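Local coordinates for beta-lactamase (Escherichia coli, PDB 6PQ9), which probably hydrolyses beta-lactam antibiotics to substituted beta-amino acids as a class A extended-spectrum beta-lactamase, and so takes part in antibiotic resistance, at residues A[48-53]-A[264-269]; A[255-260]-A[291-296]. The protein carries 1 engineered substitution. One frame throughout, in Å; residues are numbered along the deposited sequence.

Contact 1: residues A[48-53]-A[264-269]; sequences LGIEDN and HFAIAV
Glu51 turns its carboxylate back onto the first residue of the partner strand: OE2 accepts the backbone N-H of His264 at 2.7 Å, an almost straight bond (177° at the hydrogen) that meets the carboxylate on its syn side. The chain gets there by folding, with CG held between the backbone N and the carbonyl carbon (chi1 46°) and a second bend at chi2. The same turn leaves OE1 at the edge of the imidazole, in its plane and 3.8 Å from ND1, too far for a hydrogen bond; carboxylate and ring are turned 48° against each other. His264 is thus held at both ends of its backbone, since its O takes the N-H of Ile50 at 3.1 Å, with the donor well above the carbonyl plane. Ile50 lies alongside the strand: its CG1 packs 3.7 Å from His264 CB, and CD1 runs on to Ala266 CB at 4.1 Å. Beyond it the antiparallel ladder proper begins. Gly49 faces Phe265 as a non-hydrogen-bonded pair, and Leu48 and Ala266 form the hydrogen-bonded pair, Leu48 N to Ala266 O and Ala266 N to Leu48 O, both 2.7 Å.

Strand 42-49 ends here against strand 264-274 in the five-stranded sheet. On the face of Leu48 and Ala266 lies helix 185-196, whose Lys193 also donates to Gly49 O and whose Tyr196 ring meets His264; on the other face Phe265 packs against Val292 and Leu296 of helix 278-297. Strand 248-258 flanks 264-274 on its far side.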
ATOM      1  N   LEU A  48      -2.815  -9.414  10.808  1.00 42.19           N
ATOM      2  CA  LEU A  48      -1.786 -10.357  11.217  1.00 47.11           C
ATOM      3  C   LEU A  48      -1.003  -9.747  12.368  1.00 42.29           C
ATOM      4  O   LEU A  48      -0.384  -8.691  12.195  1.00 45.46           O
ATOM      5  CB  LEU A  48      -0.860 -10.679  10.047  1.00 44.07           C
ATOM      6  CG  LEU A  48      -0.261 -12.067  10.012  1.00 44.74           C
ATOM      7  CD1 LEU A  48      -1.371 -13.062  10.230  1.00 47.58           C
ATOM      8  CD2 LEU A  48       0.446 -12.297   8.671  1.00 36.79           C
ATOM      9  N   GLY A  49      -1.057 -10.381  13.536  1.00 46.26           N
ATOM     10  CA  GLY A  49      -0.186  -9.968  14.628  1.00 39.55           C
ATOM     11  C   GLY A  49       1.273 -10.077  14.222  1.00 42.89           C
ATOM     12  O   GLY A  49       1.663 -10.967  13.463  1.00 44.05           O
ATOM     13  N   ILE A  50       2.092  -9.148  14.720  1.00 40.18           N
ATOM     14  CA  ILE A  50       3.492  -9.127  14.315  1.00 43.48           C
ATOM     15  C   ILE A  50       4.328 -10.073  15.174  1.00 45.92           C
ATOM     16  O   ILE A  50       5.122 -10.864  14.653  1.00 50.61           O
ATOM     17  CB  ILE A  50       4.041  -7.689  14.356  1.00 44.18           C
ATOM     18  CG1 ILE A  50       3.431  -6.872  13.218  1.00 42.39           C
ATOM     19  CG2 ILE A  50       5.574  -7.697  14.298  1.00 34.26           C
ATOM     20  CD1 ILE A  50       3.556  -7.524  11.866  1.00 41.94           C
ATOM     21  N   GLU A  51       4.193 -10.001  16.496  1.00 44.47           N
ATOM     22  CA  GLU A  51       5.009 -10.834  17.369  1.00 49.00           C
ATOM     23  C   GLU A  51       4.243 -11.979  18.021  1.00 52.13           C
ATOM     24  O   GLU A  51       4.871 -12.833  18.660  1.00 55.40           O
ATOM     25  CB  GLU A  51       5.712  -9.990  18.453  1.00 44.41           C
ATOM     26  CG  GLU A  51       4.864  -8.969  19.172  1.00 50.30           C
ATOM     27  CD  GLU A  51       4.626  -7.738  18.315  1.00 54.72           C
ATOM     28  OE1 GLU A  51       5.623  -7.162  17.847  1.00 47.13           O
ATOM     29  OE2 GLU A  51       3.467  -7.330  18.092  1.00 56.11           O
ATOM     30  N   ASP A  52       2.924 -12.031  17.878  1.00 47.90           N
ATOM     31  CA  ASP A  52       2.181 -13.252  18.146  1.00 49.90           C
ATOM     32  C   ASP A  52       1.518 -13.706  16.844  1.00 55.31           C
ATOM     33  O   ASP A  52       1.853 -13.233  15.753  1.00 53.63           O
ATOM     34  CB  ASP A  52       1.185 -13.063  19.292  1.00 44.68           C
ATOM     35  CG  ASP A  52       0.105 -12.057  18.986  1.00 51.10           C
ATOM     36  OD1 ASP A  52      -0.385 -12.002  17.843  1.00 48.82           O
ATOM     37  OD2 ASP A  52      -0.283 -11.322  19.918  1.00 68.88           O
ATOM     38  N   ASN A  53       0.559 -14.613  16.957  1.00 56.54           N
ATOM     39  CA  ASN A  53      -0.007 -15.248  15.776  1.00 62.93           C
ATOM     40  C   ASN A  53      -1.504 -14.985  15.649  1.00 59.41           C
ATOM     41  O   ASN A  53      -2.271 -15.837  15.200  1.00 62.98           O
ATOM     42  CB  ASN A  53       0.309 -16.740  15.772  1.00 65.08           C
ATOM     43  CG  ASN A  53       1.682 -17.024  15.170  1.00 81.36           C
ATOM     44  OD1 ASN A  53       2.616 -17.421  15.874  1.00 88.09           O
ATOM     45  ND2 ASN A  53       1.818 -16.788  13.863  1.00 74.18           N
ATOM     46  N   HIS A 264       2.638  -4.758  17.794  1.00 40.26           N
ATOM     47  CA  HIS A 264       2.222  -4.307  16.471  1.00 41.25           C
ATOM     48  C   HIS A 264       1.313  -5.340  15.806  1.00 42.52           C
ATOM     49  O   HIS A 264       1.334  -6.525  16.142  1.00 41.53           O
ATOM     50  CB  HIS A 264       3.445  -4.027  15.570  1.00 39.97           C
ATOM     51  CG  HIS A 264       4.414  -3.050  16.161  1.00 41.57           C
ATOM     52  ND1 HIS A 264       5.461  -3.436  16.970  1.00 40.01           N
ATOM     53  CD2 HIS A 264       4.487  -1.701  16.076  1.00 42.22           C
ATOM     54  CE1 HIS A 264       6.136  -2.369  17.360  1.00 38.51           C
ATOM     55  NE2 HIS A 264       5.561  -1.302  16.837  1.00 45.51           N
ATOM     56  N   PHE A 265       0.511  -4.871  14.841  1.00 40.38           N
ATOM     57  CA  PHE A 265      -0.210  -5.751  13.930  1.00 39.93           C
ATOM     58  C   PHE A 265      -0.212  -5.169  12.522  1.00 35.07           C
ATOM     59  O   PHE A 265      -0.253  -3.952  12.342  1.00 36.45           O
ATOM     60  CB  PHE A 265      -1.654  -6.023  14.398  1.00 32.83           C
ATOM     61  CG  PHE A 265      -2.540  -4.799  14.500  1.00 36.92           C
ATOM     62  CD1 PHE A 265      -2.545  -4.012  15.652  1.00 39.02           C
ATOM     63  CD2 PHE A 265      -3.422  -4.472  13.471  1.00 32.97           C
ATOM     64  CE1 PHE A 265      -3.384  -2.893  15.764  1.00 37.58           C
ATOM     65  CE2 PHE A 265      -4.274  -3.367  13.577  1.00 33.66           C
ATOM     66  CZ  PHE A 265      -4.255  -2.578  14.723  1.00 36.39           C
ATOM     67  N   ALA A 266      -0.131  -6.049  11.526  1.00 38.18           N
ATOM     68  CA  ALA A 266      -0.271  -5.662  10.126  1.00 33.09           C
ATOM     69  C   ALA A 266      -1.726  -5.831   9.697  1.00 41.14           C
ATOM     70  O   ALA A 266      -2.379  -6.824  10.039  1.00 37.54           O
ATOM     71  CB  ALA A 266       0.639  -6.508   9.236  1.00 37.26           C
ATOM     72  N   ILE A 267      -2.238  -4.848   8.962  1.00 41.98           N
ATOM     73  CA  ILE A 267      -3.642  -4.814   8.573  1.00 36.09           C
ATOM     74  C   ILE A 267      -3.733  -4.261   7.159  1.00 41.91           C
ATOM     75  O   ILE A 267      -2.968  -3.369   6.777  1.00 39.47           O
ATOM     76  CB  ILE A 267      -4.483  -3.970   9.551  1.00 42.16           C
ATOM     77  CG1 ILE A 267      -5.952  -3.923   9.116  1.00 38.87           C
ATOM     78  CG2 ILE A 267      -3.919  -2.555   9.649  1.00 35.55           C
ATOM     79  CD1 ILE A 267      -6.879  -3.272  10.135  1.00 31.78           C
ATOM     80  N   ALA A 268      -4.659  -4.814   6.378  1.00 42.19           N
ATOM     81  CA  ALA A 268      -4.937  -4.368   5.022  1.00 36.88           C
ATOM     82  C   ALA A 268      -6.444  -4.331   4.847  1.00 38.51           C
ATOM     83  O   ALA A 268      -7.123  -5.304   5.188  1.00 40.59           O
ATOM     84  CB  ALA A 268      -4.296  -5.298   3.987  1.00 32.57           C
ATOM     85  N   VAL A 269      -6.969  -3.205   4.357  1.00 36.72           N
ATOM     86  CA  VAL A 269      -8.389  -3.066   4.032  1.00 35.13           C
ATOM     87  C   VAL A 269      -8.514  -2.589   2.589  1.00 39.58           C
ATOM     88  O   VAL A 269      -7.955  -1.544   2.228  1.00 38.66           O
ATOM     89  CB  VAL A 269      -9.127  -2.106   4.987  1.00 34.76           C
ATOM     90  CG1 VAL A 269     -10.648  -2.100   4.672  1.00 33.08           C
ATOM     91  CG2 VAL A 269      -8.877  -2.500   6.451  1.00 35.54           C
TER

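Contact 2: residues A[255-260]-A[291-296]. With ASP (aspartic acid), chain B.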
ATOM      1  N   GLY A 255      -0.937  -1.352   6.299  1.00 36.69           N
ATOM      2  CA  GLY A 255       0.227  -0.973   7.078  1.00 33.75           C
ATOM      3  C   GLY A 255       0.359  -1.731   8.386  1.00 39.99           C
ATOM      4  O   GLY A 255      -0.294  -2.756   8.613  1.00 37.52           O
ATOM      5  N   ILE A 256       1.236  -1.190   9.238  1.00 37.65           N
ATOM      6  CA  ILE A 256       1.564  -1.733  10.555  1.00 37.30           C
ATOM      7  C   ILE A 256       1.224  -0.684  11.600  1.00 41.67           C
ATOM      8  O   ILE A 256       1.707   0.453  11.518  1.00 38.22           O
ATOM      9  CB  ILE A 256       3.051  -2.104  10.669  1.00 36.81           C
ATOM     10  CG1 ILE A 256       3.461  -3.040   9.526  1.00 38.09           C
ATOM     11  CG2 ILE A 256       3.350  -2.665  12.055  1.00 37.76           C
ATOM     12  CD1 ILE A 256       4.173  -2.307   8.403  1.00 42.89           C
ATOM     13  N   ILE A 257       0.432  -1.081  12.601  1.00 39.51           N
ATOM     14  CA  ILE A 257      -0.041  -0.200  13.662  1.00 34.53           C
ATOM     15  C   ILE A 257       0.595  -0.630  14.978  1.00 39.38           C
ATOM     16  O   ILE A 257       0.807  -1.825  15.213  1.00 40.17           O
ATOM     17  CB  ILE A 257      -1.581  -0.233  13.729  1.00 38.48           C
ATOM     18  CG1 ILE A 257      -2.137   0.061  12.337  1.00 34.99           C
ATOM     19  CG2 ILE A 257      -2.127   0.730  14.799  1.00 32.83           C
ATOM     20  CD1 ILE A 257      -3.486   0.666  12.357  1.00 42.46           C
ATOM     21  N   THR A 258       0.926   0.346  15.826  1.00 37.99           N
ATOM     22  CA  THR A 258       1.529   0.085  17.129  1.00 38.62           C
ATOM     23  C   THR A 258       0.451   0.155  18.204  1.00 40.49           C
ATOM     24  O   THR A 258      -0.243   1.170  18.332  1.00 39.72           O
ATOM     25  CB  THR A 258       2.651   1.077  17.436  1.00 43.22           C
ATOM     26  OG1 THR A 258       3.514   1.201  16.293  1.00 43.08           O
ATOM     27  CG2 THR A 258       3.470   0.601  18.656  1.00 37.13           C
ATOM     28  N   LEU A 259       0.314  -0.924  18.968  1.00 41.97           N
ATOM     29  CA  LEU A 259      -0.663  -0.978  20.041  1.00 40.42           C
ATOM     30  C   LEU A 259      -0.138  -0.238  21.265  1.00 40.73           C
ATOM     31  O   LEU A 259       1.063   0.036  21.366  1.00 37.98           O
ATOM     32  CB  LEU A 259      -0.974  -2.428  20.390  1.00 34.56           C
ATOM     33  CG  LEU A 259      -1.738  -3.242  19.340  1.00 35.88           C
ATOM     34  CD1 LEU A 259      -1.310  -4.712  19.411  1.00 33.03           C
ATOM     35  CD2 LEU A 259      -3.261  -3.097  19.525  1.00 33.11           C
ATOM     36  N   PRO A 260      -1.022   0.099  22.216  1.00 42.38           N
ATOM     37  CA  PRO A 260      -0.556   0.828  23.410  1.00 39.03           C
ATOM     38  C   PRO A 260       0.578   0.139  24.154  1.00 44.92           C
ATOM     39  O   PRO A 260       1.468   0.825  24.679  1.00 44.35           O
ATOM     40  CB  PRO A 260      -1.825   0.933  24.263  1.00 40.84           C
ATOM     41  CG  PRO A 260      -2.955   0.878  23.282  1.00 37.48           C
ATOM     42  CD  PRO A 260      -2.498  -0.018  22.177  1.00 37.03           C
ATOM     43  N   SER A 291     -12.347  -1.281  15.141  1.00 43.95           N
ATOM     44  CA  SER A 291     -12.852  -2.505  15.765  1.00 45.08           C
ATOM     45  C   SER A 291     -11.720  -3.474  16.077  1.00 47.14           C
ATOM     46  O   SER A 291     -11.682  -4.078  17.157  1.00 44.09           O
ATOM     47  CB  SER A 291     -13.873  -3.183  14.855  1.00 40.53           C
ATOM     48  OG  SER A 291     -15.017  -2.373  14.688  1.00 54.13           O
ATOM     49  N   VAL A 292     -10.807  -3.666  15.119  1.00 39.77           N
ATOM     50  CA  VAL A 292      -9.670  -4.553  15.342  1.00 39.70           C
ATOM     51  C   VAL A 292      -8.779  -4.001  16.449  1.00 46.62           C
ATOM     52  O   VAL A 292      -8.293  -4.745  17.311  1.00 51.73           O
ATOM     53  CB  VAL A 292      -8.892  -4.755  14.029  1.00 39.19           C
ATOM     54  CG1 VAL A 292      -7.570  -5.468  14.287  1.00 37.25           C
ATOM     55  CG2 VAL A 292      -9.759  -5.506  12.994  1.00 35.38           C
ATOM     56  N   TRP A 293      -8.574  -2.684  16.453  1.00 46.17           N
ATOM     57  CA  TRP A 293      -7.795  -2.038  17.503  1.00 46.63           C
ATOM     58  C   TRP A 293      -8.426  -2.275  18.874  1.00 49.46           C
ATOM     59  O   TRP A 293      -7.747  -2.685  19.824  1.00 47.17           O
ATOM     60  CB  TRP A 293      -7.685  -0.544  17.180  1.00 45.08           C
ATOM     61  CG  TRP A 293      -7.182   0.329  18.274  1.00 44.10           C
ATOM     62  CD1 TRP A 293      -7.908   0.884  19.284  1.00 43.39           C
ATOM     63  CD2 TRP A 293      -5.830   0.778  18.454  1.00 43.24           C
ATOM     64  NE1 TRP A 293      -7.090   1.645  20.093  1.00 39.31           N
ATOM     65  CE2 TRP A 293      -5.811   1.596  19.601  1.00 38.25           C
ATOM     66  CE3 TRP A 293      -4.637   0.565  17.754  1.00 39.97           C
ATOM     67  CZ2 TRP A 293      -4.640   2.200  20.066  1.00 38.53           C
ATOM     68  CZ3 TRP A 293      -3.480   1.167  18.212  1.00 38.17           C
ATOM     69  CH2 TRP A 293      -3.488   1.969  19.360  1.00 42.28           C
ATOM     70  N   ASP A 294      -9.739  -2.041  18.981  1.00 45.95           N
ATOM     71  CA  ASP A 294     -10.455  -2.212  20.240  1.00 44.79           C
ATOM     72  C   ASP A 294     -10.328  -3.635  20.765  1.00 48.97           C
ATOM     73  O   ASP A 294     -10.048  -3.851  21.949  1.00 47.76           O
ATOM     74  CB  ASP A 294     -11.927  -1.866  20.043  1.00 47.91           C
ATOM     75  CG  ASP A 294     -12.174  -0.388  19.997  1.00 48.49           C
ATOM     76  OD1 ASP A 294     -11.218   0.385  20.222  1.00 52.20           O
ATOM     77  OD2 ASP A 294     -13.337  -0.001  19.742  1.00 55.26           O
ATOM     78  N   TYR A 295     -10.546  -4.622  19.894  1.00 46.77           N
ATOM     79  CA  TYR A 295     -10.459  -6.015  20.313  1.00 49.93           C
ATOM     80  C   TYR A 295      -9.069  -6.348  20.854  1.00 51.98           C
ATOM     81  O   TYR A 295      -8.940  -7.000  21.896  1.00 54.49           O
ATOM     82  CB  TYR A 295     -10.827  -6.933  19.146  1.00 47.81           C
ATOM     83  CG  TYR A 295     -10.568  -8.394  19.427  1.00 51.84           C
ATOM     84  CD1 TYR A 295     -11.476  -9.159  20.161  1.00 60.83           C
ATOM     85  CD2 TYR A 295      -9.414  -9.009  18.975  1.00 52.31           C
ATOM     86  CE1 TYR A 295     -11.232 -10.501  20.424  1.00 57.06           C
ATOM     87  CE2 TYR A 295      -9.163 -10.340  19.237  1.00 60.94           C
ATOM     88  CZ  TYR A 295     -10.070 -11.085  19.961  1.00 67.61           C
ATOM     89  OH  TYR A 295      -9.798 -12.419  20.201  1.00 73.71           O
ATOM     90  N   LEU A 296      -8.012  -5.914  20.156  1.00 51.89           N
ATOM     91  CA  LEU A 296      -6.653  -6.269  20.564  1.00 49.79           C
ATOM     92  C   LEU A 296      -6.190  -5.473  21.783  1.00 51.34           C
ATOM     93  O   LEU A 296      -5.360  -5.958  22.562  1.00 54.96           O
ATOM     94  CB  LEU A 296      -5.681  -6.069  19.404  1.00 38.83           C
ATOM     95  CG  LEU A 296      -5.893  -6.914  18.138  1.00 48.94           C
ATOM     96  CD1 LEU A 296      -4.958  -6.463  16.998  1.00 36.68           C
ATOM     97  CD2 LEU A 296      -5.711  -8.393  18.418  1.00 44.65           C
TER
HETATM   98  N   ASP B 301      -5.566  -8.040  24.914  1.00 67.96           N
HETATM   99  CA  ASP B 301      -5.011  -9.385  24.808  1.00 85.20           C
HETATM  100  C   ASP B 301      -4.037  -9.501  23.623  1.00 85.18           C
HETATM  101  O   ASP B 301      -3.047 -10.242  23.674  1.00 79.88           O
HETATM  102  CB  ASP B 301      -6.142 -10.416  24.675  1.00 88.59           C
HETATM  103  CG  ASP B 301      -6.865 -10.334  23.326  1.00 87.45           C
HETATM  104  OD1 ASP B 301      -7.811  -9.523  23.197  1.00 74.43           O
HETATM  105  OD2 ASP B 301      -6.490 -11.090  22.396  1.00 86.18           O
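Trp293 reaches toward Ile257 and Thr258 because chi1 of 167° sets its CG opposite the backbone N, swinging the indole off the helix toward the end of strand 248-258 with the six-membered ring leading. Ile257 answers with CG2, the branch anti to its own backbone N, which reaches the indole edge 3.7 Å from CZ3. That edge also receives the carbonyl of Thr258: its O lies in the ring plane, 3.2 Å from Trp293 CZ3, a close approach that the slightly positive ring edge may favour. The Pro260 and Trp293 side chains approach from opposite directions, CD of Pro260 lying 3.6 Å from Trp293 CH2 and oblique to the ring, so the outer end of the indole is bordered by Ile257, Thr258 and Pro260 as the chain leaves the strand. Leu259 meets two helix residues with one methyl group. Its CD2 sits over one face of the indole, displaced toward the rim, and touches Leu296 CB at 3.8 Å, the two leucines crossing at about a right angle.

Farther round the helix, a bound aspartic acid donates its N to Leu296 O at 3.1 Å and lays OD1 over a face of the Tyr295 ring, near the rim. No hydrogen bond joins strand and helix directly; the contact is mainly apolar packing of the C-terminal helix 278-297 on the five-stranded antiparallel sheet, as expected of the alpha/beta domain in class A beta-lactamases.

Contacts 1 and 2 lie with their centres about 8 Å apart, on the same side of the chain's centre, and share the five-stranded sheet. Strands 248-258 and 264-274 are neighbours there: Ile267 N probably bonds to Gly255 O at 2.9 Å, and Ile257 N to Phe265 O at 3.0 Å. Along the chain the segments alternate, 48-53, 255-260, 264-269, then 291-296. The N-terminal strand 42-49 is therefore paired with a strand from the C-terminal part, while the final helix 278-297 folds back over the same sheet. Together the contacts bring both ends of the sequence into one alpha/beta unit.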